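Local coordinates for discoidin-2 (Dictyostelium discoideum, PDB 2VMD), which acts as a homotrimeric galactose-binding lectin and may be needed for spore formation, possibly in building the spore coat, at residues A[169-174]-A[233-238]; A[175-180]-A[240-245]; A[204-209]-A[247-252]. All blocks are in the same frame, centred on the assembly; numbering follows the deposited sequence.

Contact 1 (A[169-174]-A[233-238]). With MBG (methyl beta-D-galactopyranoside), chain D.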
loop_
_atom_site.group_PDB
_atom_site.type_symbol
_atom_site.label_atom_id
_atom_site.label_comp_id
_atom_site.label_asym_id
_atom_site.label_seq_id
_atom_site.Cartn_x
_atom_site.Cartn_y
_atom_site.Cartn_z
ATOM N N VAL A 169 -14.723 25.245 0.083
ATOM C CA VAL A 169 -16.066 25.648 -0.284
ATOM C C VAL A 169 -16.467 26.887 0.551
ATOM O O VAL A 169 -16.184 26.957 1.751
ATOM C CB VAL A 169 -17.056 24.474 -0.155
ATOM C CG1 VAL A 169 -16.951 23.843 1.228
ATOM C CG2 VAL A 169 -18.481 24.890 -0.502
ATOM N N SER A 170 -17.059 27.857 -0.128
ATOM C CA SER A 170 -17.442 29.144 0.458
ATOM C C SER A 170 -18.911 29.395 0.155
ATOM O O SER A 170 -19.458 28.810 -0.778
ATOM C CB SER A 170 -16.647 30.271 -0.198
ATOM O OG SER A 170 -15.319 30.327 0.297
ATOM N N ILE A 171 -19.545 30.289 0.914
ATOM C CA ILE A 171 -20.921 30.727 0.566
ATOM C C ILE A 171 -20.836 31.513 -0.765
ATOM O O ILE A 171 -21.581 31.248 -1.703
ATOM C CB ILE A 171 -21.552 31.610 1.680
ATOM C CG1 ILE A 171 -21.571 30.851 3.013
ATOM C CG2 ILE A 171 -23.001 32.002 1.293
ATOM C CD1 ILE A 171 -21.950 31.721 4.225
ATOM N N GLY A 172 -19.915 32.471 -0.825
ATOM C CA GLY A 172 -19.583 33.180 -2.052
ATOM C C GLY A 172 -20.564 34.273 -2.457
ATOM O O GLY A 172 -20.365 34.955 -3.480
ATOM N N ASP A 173 -21.616 34.438 -1.661
ATOM C CA ASP A 173 -22.587 35.517 -1.858
ATOM C C ASP A 173 -23.270 35.923 -0.544
ATOM O O ASP A 173 -22.886 35.449 0.543
ATOM C CB ASP A 173 -23.606 35.164 -2.959
ATOM C CG ASP A 173 -24.616 34.131 -2.518
ATOM O OD1 ASP A 173 -24.688 33.801 -1.292
ATOM O OD2 ASP A 173 -25.355 33.649 -3.410
ATOM N N ARG A 174 -24.273 36.812 -0.638
ATOM C CA ARG A 174 -24.876 37.376 0.584
ATOM C C ARG A 174 -26.116 36.654 1.078
ATOM O O ARG A 174 -26.942 37.275 1.753
ATOM C CB ARG A 174 -25.167 38.879 0.461
ATOM C CG ARG A 174 -24.046 39.709 -0.142
ATOM C CD ARG A 174 -22.844 39.882 0.797
ATOM N NE ARG A 174 -21.971 38.695 0.889
ATOM C CZ ARG A 174 -21.005 38.384 0.025
ATOM N NH1 ARG A 174 -20.782 39.155 -1.045
ATOM N NH2 ARG A 174 -20.270 37.294 0.221
ATOM N N LEU A 233 -22.329 21.101 1.389
ATOM C CA LEU A 233 -21.930 21.845 2.565
ATOM C C LEU A 233 -23.118 22.735 2.885
ATOM O O LEU A 233 -23.469 23.651 2.120
ATOM C CB LEU A 233 -20.704 22.697 2.291
ATOM C CG LEU A 233 -19.819 23.166 3.469
ATOM C CD1 LEU A 233 -20.616 23.818 4.622
ATOM C CD2 LEU A 233 -18.943 22.045 3.997
ATOM N N THR A 234 -23.775 22.429 3.993
ATOM C CA THR A 234 -24.838 23.271 4.485
ATOM C C THR A 234 -24.235 24.313 5.429
ATOM O O THR A 234 -23.677 23.942 6.470
ATOM C CB THR A 234 -25.819 22.388 5.200
ATOM O OG1 THR A 234 -26.242 21.374 4.274
ATOM C CG2 THR A 234 -27.017 23.217 5.722
ATOM N N PHE A 235 -24.284 25.591 5.027
ATOM C CA PHE A 235 -23.848 26.728 5.865
ATOM C C PHE A 235 -25.059 27.153 6.676
ATOM O O PHE A 235 -26.155 27.275 6.097
ATOM C CB PHE A 235 -23.373 27.897 4.990
ATOM C CG PHE A 235 -22.145 27.585 4.165
ATOM C CD1 PHE A 235 -20.893 27.960 4.609
ATOM C CD2 PHE A 235 -22.253 26.898 2.952
ATOM C CE1 PHE A 235 -19.759 27.679 3.870
ATOM C CE2 PHE A 235 -21.115 26.592 2.199
ATOM C CZ PHE A 235 -19.852 27.000 2.670
ATOM N N ILE A 236 -24.877 27.353 7.989
ATOM C CA ILE A 236 -26.006 27.576 8.916
ATOM C C ILE A 236 -25.752 28.786 9.839
ATOM O O ILE A 236 -24.645 28.941 10.377
ATOM C CB ILE A 236 -26.249 26.354 9.830
ATOM C CG1 ILE A 236 -26.311 25.052 9.009
ATOM C CG2 ILE A 236 -27.547 26.561 10.645
ATOM C CD1 ILE A 236 -26.163 23.756 9.871
ATOM N N THR A 237 -26.746 29.665 9.970
ATOM C CA THR A 237 -26.733 30.670 11.032
ATOM C C THR A 237 -28.107 30.675 11.684
ATOM O O THR A 237 -29.023 30.067 11.154
ATOM C CB THR A 237 -26.251 32.080 10.584
ATOM O OG1 THR A 237 -25.939 32.874 11.742
ATOM C CG2 THR A 237 -27.244 32.820 9.692
ATOM N N TRP A 238 -28.224 31.282 12.859
ATOM C CA TRP A 238 -29.532 31.346 13.524
ATOM C C TRP A 238 -29.574 32.596 14.407
ATOM O O TRP A 238 -28.687 33.452 14.280
ATOM C CB TRP A 238 -29.891 30.014 14.224
ATOM C CG TRP A 238 -28.949 29.641 15.347
ATOM C CD1 TRP A 238 -29.214 29.707 16.688
ATOM C CD2 TRP A 238 -27.612 29.119 15.221
ATOM N NE1 TRP A 238 -28.119 29.262 17.414
ATOM C CE2 TRP A 238 -27.130 28.876 16.539
ATOM C CE3 TRP A 238 -26.787 28.798 14.131
ATOM C CZ2 TRP A 238 -25.824 28.384 16.788
ATOM C CZ3 TRP A 238 -25.505 28.293 14.374
ATOM C CH2 TRP A 238 -25.025 28.103 15.703
HETATM C C1 MBG D . -30.221 31.332 21.780
HETATM C C2 MBG D . -29.670 30.423 20.660
HETATM C C3 MBG D . -28.434 29.698 21.175
HETATM C C4 MBG D . -27.402 30.704 21.701
HETATM C C5 MBG D . -28.083 31.636 22.716
HETATM C C6 MBG D . -27.113 32.693 23.229
HETATM C C7 MBG D . -31.640 32.127 20.003
HETATM O O1 MBG D . -31.461 31.995 21.444
HETATM O O2 MBG D . -30.599 29.432 20.207
HETATM O O3 MBG D . -27.910 28.851 20.141
HETATM O O4 MBG D . -26.866 31.468 20.606
HETATM O O5 MBG D . -29.198 32.311 22.125
HETATM O O6 MBG D . -27.686 33.342 24.375
#

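Contact 2 (A[175-180]-A[240-245]). With MBG (methyl beta-D-galactopyranoside), chain B.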
loop_
_atom_site.group_PDB
_atom_site.type_symbol
_atom_site.label_atom_id
_atom_site.label_comp_id
_atom_site.label_asym_id
_atom_site.label_seq_id
_atom_site.Cartn_x
_atom_site.Cartn_y
_atom_site.Cartn_z
ATOM N N SER A 175 -26.220 35.362 0.776
ATOM C CA SER A 175 -27.397 34.531 1.128
ATOM C C SER A 175 -27.745 34.493 2.610
ATOM O O SER A 175 -28.929 34.378 2.999
ATOM C CB SER A 175 -27.132 33.094 0.703
ATOM O OG SER A 175 -27.063 33.031 -0.697
ATOM N N LEU A 176 -26.707 34.506 3.436
ATOM C CA LEU A 176 -26.899 34.409 4.876
ATOM C C LEU A 176 -26.748 35.771 5.541
ATOM O O LEU A 176 -26.744 35.851 6.762
ATOM C CB LEU A 176 -25.940 33.395 5.498
ATOM C CG LEU A 176 -26.222 31.901 5.369
ATOM C CD1 LEU A 176 -25.416 31.131 6.444
ATOM C CD2 LEU A 176 -27.747 31.548 5.452
ATOM N N ASN A 177 -26.621 36.827 4.726
ATOM C CA ASN A 177 -26.266 38.143 5.253
ATOM C C ASN A 177 -27.421 39.004 5.818
ATOM O O ASN A 177 -27.237 40.193 6.046
ATOM C CB ASN A 177 -25.491 38.944 4.220
ATOM C CG ASN A 177 -24.664 40.047 4.845
ATOM O OD1 ASN A 177 -23.981 39.844 5.851
ATOM N ND2 ASN A 177 -24.709 41.231 4.233
ATOM N N SER A 178 -28.587 38.396 6.052
ATOM C CA SER A 178 -29.763 39.134 6.498
ATOM C C SER A 178 -30.756 38.111 7.006
ATOM O O SER A 178 -30.618 36.932 6.706
ATOM C CB SER A 178 -30.367 39.917 5.324
ATOM O OG SER A 178 -30.871 39.049 4.302
ATOM N N GLY A 179 -31.735 38.546 7.799
ATOM C CA GLY A 179 -32.830 37.676 8.180
ATOM C C GLY A 179 -32.785 37.263 9.626
ATOM O O GLY A 179 -31.890 37.633 10.368
ATOM N N THR A 180 -33.769 36.481 10.021
ATOM C CA THR A 180 -33.953 36.156 11.414
ATOM C C THR A 180 -34.284 34.681 11.533
ATOM O O THR A 180 -34.994 34.105 10.675
ATOM C CB THR A 180 -35.107 37.066 12.051
ATOM O OG1 THR A 180 -35.446 36.582 13.370
ATOM C CG2 THR A 180 -36.388 37.019 11.179
ATOM N N ASN A 240 -30.376 36.258 14.966
ATOM C CA ASN A 240 -30.390 37.327 13.986
ATOM C C ASN A 240 -29.010 37.666 13.410
ATOM O O ASN A 240 -28.793 38.779 12.957
ATOM C CB ASN A 240 -31.053 38.581 14.582
ATOM C CG ASN A 240 -32.527 38.362 14.913
ATOM O OD1 ASN A 240 -33.260 37.670 14.180
ATOM N ND2 ASN A 240 -32.971 38.946 16.018
ATOM N N ASN A 241 -28.091 36.700 13.385
ATOM C CA ASN A 241 -26.758 36.985 12.832
ATOM C C ASN A 241 -26.830 37.135 11.339
ATOM O O ASN A 241 -27.644 36.476 10.691
ATOM C CB ASN A 241 -25.769 35.896 13.165
ATOM C CG ASN A 241 -25.458 35.828 14.629
ATOM O OD1 ASN A 241 -26.243 35.287 15.401
ATOM N ND2 ASN A 241 -24.277 36.336 15.020
ATOM N N ALA A 242 -25.973 38.009 10.822
ATOM C CA ALA A 242 -25.786 38.255 9.400
ATOM C C ALA A 242 -24.406 37.720 9.044
ATOM O O ALA A 242 -23.400 38.234 9.517
ATOM C CB ALA A 242 -25.883 39.744 9.121
ATOM N N VAL A 243 -24.372 36.652 8.259
ATOM C CA VAL A 243 -23.108 36.037 7.840
ATOM C C VAL A 243 -22.877 36.491 6.410
ATOM O O VAL A 243 -23.681 36.168 5.532
ATOM C CB VAL A 243 -23.176 34.503 7.922
ATOM C CG1 VAL A 243 -21.885 33.869 7.336
ATOM C CG2 VAL A 243 -23.464 34.022 9.363
ATOM N N TYR A 244 -21.784 37.232 6.210
ATOM C CA TYR A 244 -21.369 37.797 4.918
ATOM C C TYR A 244 -20.667 36.748 4.049
ATOM O O TYR A 244 -21.004 36.603 2.852
ATOM C CB TYR A 244 -20.483 39.017 5.134
ATOM C CG TYR A 244 -20.223 39.908 3.929
ATOM C CD1 TYR A 244 -20.931 41.102 3.762
ATOM C CD2 TYR A 244 -19.247 39.573 2.982
ATOM C CE1 TYR A 244 -20.690 41.927 2.659
ATOM C CE2 TYR A 244 -18.987 40.393 1.897
ATOM C CZ TYR A 244 -19.712 41.564 1.737
ATOM O OH TYR A 244 -19.438 42.379 0.642
ATOM N N ASP A 245 -19.762 35.978 4.653
ATOM C CA ASP A 245 -19.161 34.815 3.977
ATOM C C ASP A 245 -18.566 33.882 5.008
ATOM O O ASP A 245 -18.164 34.332 6.086
ATOM C CB ASP A 245 -18.053 35.283 3.022
ATOM C CG ASP A 245 -17.755 34.280 1.872
ATOM O OD1 ASP A 245 -18.531 33.320 1.630
ATOM O OD2 ASP A 245 -16.735 34.492 1.176
HETATM C C1 MBG B . -17.299 45.310 4.137
HETATM C C2 MBG B . -16.245 44.192 3.990
HETATM C C3 MBG B . -16.959 42.851 3.878
HETATM C C4 MBG B . -17.900 42.643 5.072
HETATM C C5 MBG B . -18.823 43.865 5.202
HETATM C C6 MBG B . -19.742 43.735 6.409
HETATM C C7 MBG B . -15.350 46.656 4.570
HETATM O O1 MBG B . -16.745 46.644 4.146
HETATM O O2 MBG B . -15.404 44.334 2.840
HETATM O O3 MBG B . -15.988 41.801 3.744
HETATM O O4 MBG B . -17.129 42.472 6.275
HETATM O O5 MBG B . -18.063 45.067 5.356
HETATM O O6 MBG B . -20.774 44.730 6.325
HETATM O O HOH W 1 -23.946 35.115 3.131
HETATM O O HOH W 2 -22.417 40.260 8.011
HETATM O O HOH W 3 -29.441 39.074 10.017
#

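Contact 3 (A[204-209]-A[247-252]). With MBG (methyl beta-D-galactopyranoside), chain B.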
loop_
_atom_site.group_PDB
_atom_site.type_symbol
_atom_site.label_atom_id
_atom_site.label_comp_id
_atom_site.label_asym_id
_atom_site.label_seq_id
_atom_site.Cartn_x
_atom_site.Cartn_y
_atom_site.Cartn_z
ATOM N N GLY A 204 -13.256 22.047 8.211
ATOM C CA GLY A 204 -12.722 23.039 9.143
ATOM C C GLY A 204 -12.810 24.425 8.517
ATOM O O GLY A 204 -12.574 24.623 7.302
ATOM N N CYS A 205 -13.180 25.393 9.346
ATOM C CA CYS A 205 -13.341 26.765 8.893
ATOM C C CYS A 205 -11.993 27.482 8.702
ATOM O O CYS A 205 -11.076 27.389 9.557
ATOM C CB CYS A 205 -14.207 27.551 9.889
ATOM S SG CYS A 205 -14.717 29.170 9.194
ATOM N N LYS A 206 -11.876 28.200 7.587
ATOM C CA LYS A 206 -10.681 29.031 7.374
ATOM C C LYS A 206 -10.986 30.485 7.013
ATOM O O LYS A 206 -10.063 31.247 6.702
ATOM C CB LYS A 206 -9.745 28.411 6.324
ATOM C CG LYS A 206 -10.355 28.268 4.907
ATOM C CD LYS A 206 -9.263 27.800 3.930
ATOM C CE LYS A 206 -9.669 27.946 2.485
ATOM N NZ LYS A 206 -8.754 27.167 1.547
ATOM N N LYS A 207 -12.265 30.860 7.044
ATOM C CA LYS A 207 -12.691 32.266 6.911
ATOM C C LYS A 207 -14.030 32.521 7.559
ATOM O O LYS A 207 -15.012 31.809 7.262
ATOM C CB LYS A 207 -12.812 32.678 5.448
ATOM C CG LYS A 207 -13.376 34.074 5.263
ATOM C CD LYS A 207 -13.827 34.308 3.814
ATOM C CE LYS A 207 -14.031 35.747 3.581
ATOM N NZ LYS A 207 -14.318 36.011 2.119
ATOM N N VAL A 208 -14.075 33.556 8.402
ATOM C CA VAL A 208 -15.307 34.085 8.967
ATOM C C VAL A 208 -15.424 35.573 8.621
ATOM O O VAL A 208 -14.499 36.364 8.897
ATOM C CB VAL A 208 -15.364 33.880 10.510
ATOM C CG1 VAL A 208 -16.523 34.698 11.149
ATOM C CG2 VAL A 208 -15.513 32.415 10.821
ATOM N N ASP A 209 -16.545 35.910 7.984
ATOM C CA ASP A 209 -16.958 37.297 7.726
ATOM C C ASP A 209 -18.424 37.382 8.146
ATOM O O ASP A 209 -19.345 37.099 7.347
ATOM C CB ASP A 209 -16.792 37.615 6.248
ATOM C CG ASP A 209 -16.947 39.081 5.930
ATOM O OD1 ASP A 209 -17.320 39.875 6.831
ATOM O OD2 ASP A 209 -16.717 39.437 4.732
ATOM N N THR A 247 -15.818 30.253 4.776
ATOM C CA THR A 247 -15.092 29.281 3.911
ATOM C C THR A 247 -14.645 28.073 4.759
ATOM O O THR A 247 -14.110 28.269 5.850
ATOM C CB THR A 247 -13.842 29.918 3.250
ATOM O OG1 THR A 247 -14.226 31.099 2.527
ATOM C CG2 THR A 247 -13.098 28.925 2.281
ATOM N N PHE A 248 -14.849 26.859 4.224
ATOM C CA PHE A 248 -14.366 25.603 4.806
ATOM C C PHE A 248 -13.404 24.907 3.835
ATOM O O PHE A 248 -13.648 24.890 2.615
ATOM C CB PHE A 248 -15.532 24.667 5.093
ATOM C CG PHE A 248 -16.396 25.105 6.228
ATOM C CD1 PHE A 248 -16.121 24.690 7.532
ATOM C CD2 PHE A 248 -17.488 25.953 6.014
ATOM C CE1 PHE A 248 -16.921 25.117 8.601
ATOM C CE2 PHE A 248 -18.297 26.368 7.090
ATOM C CZ PHE A 248 -18.005 25.947 8.371
ATOM N N ASP A 249 -12.316 24.354 4.368
ATOM C CA ASP A 249 -11.555 23.308 3.665
ATOM C C ASP A 249 -12.226 22.010 4.027
ATOM O O ASP A 249 -12.697 21.840 5.165
ATOM C CB ASP A 249 -10.092 23.275 4.124
ATOM C CG ASP A 249 -9.178 24.114 3.239
ATOM O OD1 ASP A 249 -9.624 24.532 2.134
ATOM O OD2 ASP A 249 -8.024 24.366 3.654
ATOM N N TYR A 250 -12.273 21.071 3.081
ATOM C CA TYR A 250 -12.799 19.760 3.432
ATOM C C TYR A 250 -11.766 18.687 3.133
ATOM O O TYR A 250 -10.948 18.870 2.239
ATOM C CB TYR A 250 -14.081 19.469 2.673
ATOM C CG TYR A 250 -13.926 19.129 1.191
ATOM C CD1 TYR A 250 -13.615 17.817 0.770
ATOM C CD2 TYR A 250 -14.141 20.091 0.209
ATOM C CE1 TYR A 250 -13.504 17.497 -0.596
ATOM C CE2 TYR A 250 -14.042 19.781 -1.136
ATOM C CZ TYR A 250 -13.715 18.482 -1.538
ATOM O OH TYR A 250 -13.617 18.195 -2.892
ATOM N N VAL A 251 -11.811 17.599 3.905
ATOM C CA VAL A 251 -11.009 16.402 3.627
ATOM C C VAL A 251 -11.958 15.210 3.498
ATOM O O VAL A 251 -12.622 14.828 4.462
ATOM C CB VAL A 251 -9.924 16.170 4.715
ATOM C CG1 VAL A 251 -9.073 14.913 4.389
ATOM C CG2 VAL A 251 -9.001 17.398 4.816
ATOM N N ALA A 252 -12.074 14.665 2.284
ATOM C CA ALA A 252 -12.985 13.538 2.065
ATOM C C ALA A 252 -12.118 12.282 2.115
ATOM O O ALA A 252 -11.076 12.224 1.438
ATOM C CB ALA A 252 -13.663 13.660 0.728
HETATM C C1 MBG B . -17.299 45.310 4.137
HETATM C C2 MBG B . -16.245 44.192 3.990
HETATM C C3 MBG B . -16.959 42.851 3.878
HETATM C C4 MBG B . -17.900 42.643 5.072
HETATM C C5 MBG B . -18.823 43.865 5.202
HETATM C C6 MBG B . -19.742 43.735 6.409
HETATM C C7 MBG B . -15.350 46.656 4.570
HETATM O O1 MBG B . -16.745 46.644 4.146
HETATM O O2 MBG B . -15.404 44.334 2.840
HETATM O O3 MBG B . -15.988 41.801 3.744
HETATM O O4 MBG B . -17.129 42.472 6.275
HETATM O O5 MBG B . -18.063 45.067 5.356
HETATM O O6 MBG B . -20.774 44.730 6.325
HETATM O O HOH W 4 -5.982 25.245 2.174
#

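Contact 1 (A[169-174]-A[233-238])
Val169 faces Leu233 and Ile171 faces Phe235 with CA atoms 7.5 and 7.3 Å apart, wider than in bonded neighbouring strands, and no hydrogen bond crosses between the segments. Strands 163-170 and 230-237 belong to different three-stranded sheets; the first ends here and leads into a loop, while the second runs on past Phe235. Ile171 lays CG1 over one face of the central Phe235 ring, 3.6 Å from the ring centroid and 23° off the normal, in a CH-pi contact displaced toward CD1 (CG1 to Phe235 CD1, 3.4 Å). Leu233 CD1 covers the opposite face, sandwiching the ring. The carbonyl O of Val169 lies at the ring edge, 3.8 Å from Phe235 CZ. Val169 splits its branches: CG1 meets Leu233 CG at 3.7 Å, whereas CG2, set anti to the backbone N, touches Phe235 CZ at 4.0 Å. The indole of Trp238 gives its NE1 hydrogen to O3 of methyl galactoside D (2.8 Å, nearly straight at 170°), a sugar also held by Arg218 and by Asp209 of the second subunit. Aliphatic-aromatic packing between facing sheets, with a sugar site at the strand end, characterises the beta-sandwich of this H-type lectin domain.

Contact 2 (A[175-180]-A[240-245])
Asn177, Val243 and Leu176 bury the most surface here, and the contact is built round them. A direct backbone hydrogen bond runs from Val243 N to Leu176 O (2.9 Å). Its donor stands above the carbonyl plane, 51° out of it, and segment 175-180 forms no regular strand. The two side chains meet through their first carbons, Leu176 CB lying 3.8 Å from Val243 CB. A water doubles the link: it accepts from Leu176 N at 2.8 Å and probably donates to Val243 O.

Asn177 brings its amide up to the strand. With CG anti to the backbone N (chi1 -158°), OD1 lies beside Tyr244 N and CA, and 3.7 Å from Tyr244 CB, the amide plane standing 84° to the phenol ring. A second water donates to both Asn177 OD1 and Ala242 O, each at 2.7 Å, which ties the amide oxygen to the strand. Ala242 in turn sets CB against Asn177 O at 3.4 Å. The Tyr244 ring offers one face to methyl galactoside B, whose C4 stacks over the ring centre, 3.6 Å from Tyr244 CD1, the sugar-on-aromatic packing common in galactose-binding sites; the same sugar is bonded by Asp209 and by Arg218 and Trp238 of the third subunit.

The loop 175-180 lies between strands 163-170 and 183-190 in the chain. Leu176 reaches inward to Phe235 and Thr237 of strand 230-237. Strand 242-254 is in turn hydrogen-bonded to strand 200-211, where Tyr244 and Asp245 both face Asp209 in a classic beta bulge.

Contact 3 (A[204-209]-A[247-252])
Lys206 and Asp249 form a salt bridge, NZ to OD1 at 2.8 Å, in which the ammonium meets the syn side of the oxygen 35° out of the carboxylate plane. Lys206 CG sits between the backbone N and the carbonyl carbon (chi1 62°), and the chain beyond is extended, which carries NZ across Thr247 to the acid. NZ has a second acidic partner in Glu168, while Asp249 OD2 accepts from a water at 2.7 Å and from Ile203 N of the third subunit.

The backbones supply the other bonds. Gly204 and Asp249 are an antiparallel hydrogen-bonded pair, with Gly204 N to Asp249 O at 3.1 Å, and Cys205 with Phe248 is the non-hydrogen-bonded pair beside it. The register then slips by one residue: Thr247 O takes Lys206 N at 2.8 Å and, weakly, Lys207 N at 3.4 Å. This is a classic beta bulge, Lys206 and Lys207 both facing Thr247, in strands whose local axes run 148° apart.

Side chains pack round the bulge. Thr247 CG2 lies against Lys206 CE at 3.6 Å, and its CB against Lys207 CB. On the face of the sheet bearing Cys205 and Phe248, the sulfur stands above the ring face at a distance, 4.8 Å from the centroid, and both residues also touch Trp219.

The strand continues to Asp209, whose OD1 and OD2 each accept one hydroxyl, O4 and O3, of methyl galactoside B. This bidentate grip suits the neighbouring O3 and O4 of galactose, while the buried charges of Lys206 and Asp249 probably stabilise each other at the interface with the third subunit.

Overall arrangement
All three contacts belong to the lectin-like domain. Contact 3 is strand on strand; contacts 1 and 2 each bring in loop residues. Contacts 1 and 3 are buried: contact 1 joins the two sheets by apolar packing, contact 3 joins neighbouring strands of one sheet by backbone bonds and a salt bridge. They meet where Ser170 OG bonds Thr247 OG1 and Phe235 touches Phe248. Contact 2 is only partly buried and supplements one backbone bond with bridging waters. It shares strand 242-254 with contact 3, and Tyr244 and Asp209 serve the same sugar. Each galactoside is held by Asp209 of one subunit and by Arg218 and Trp238 of another.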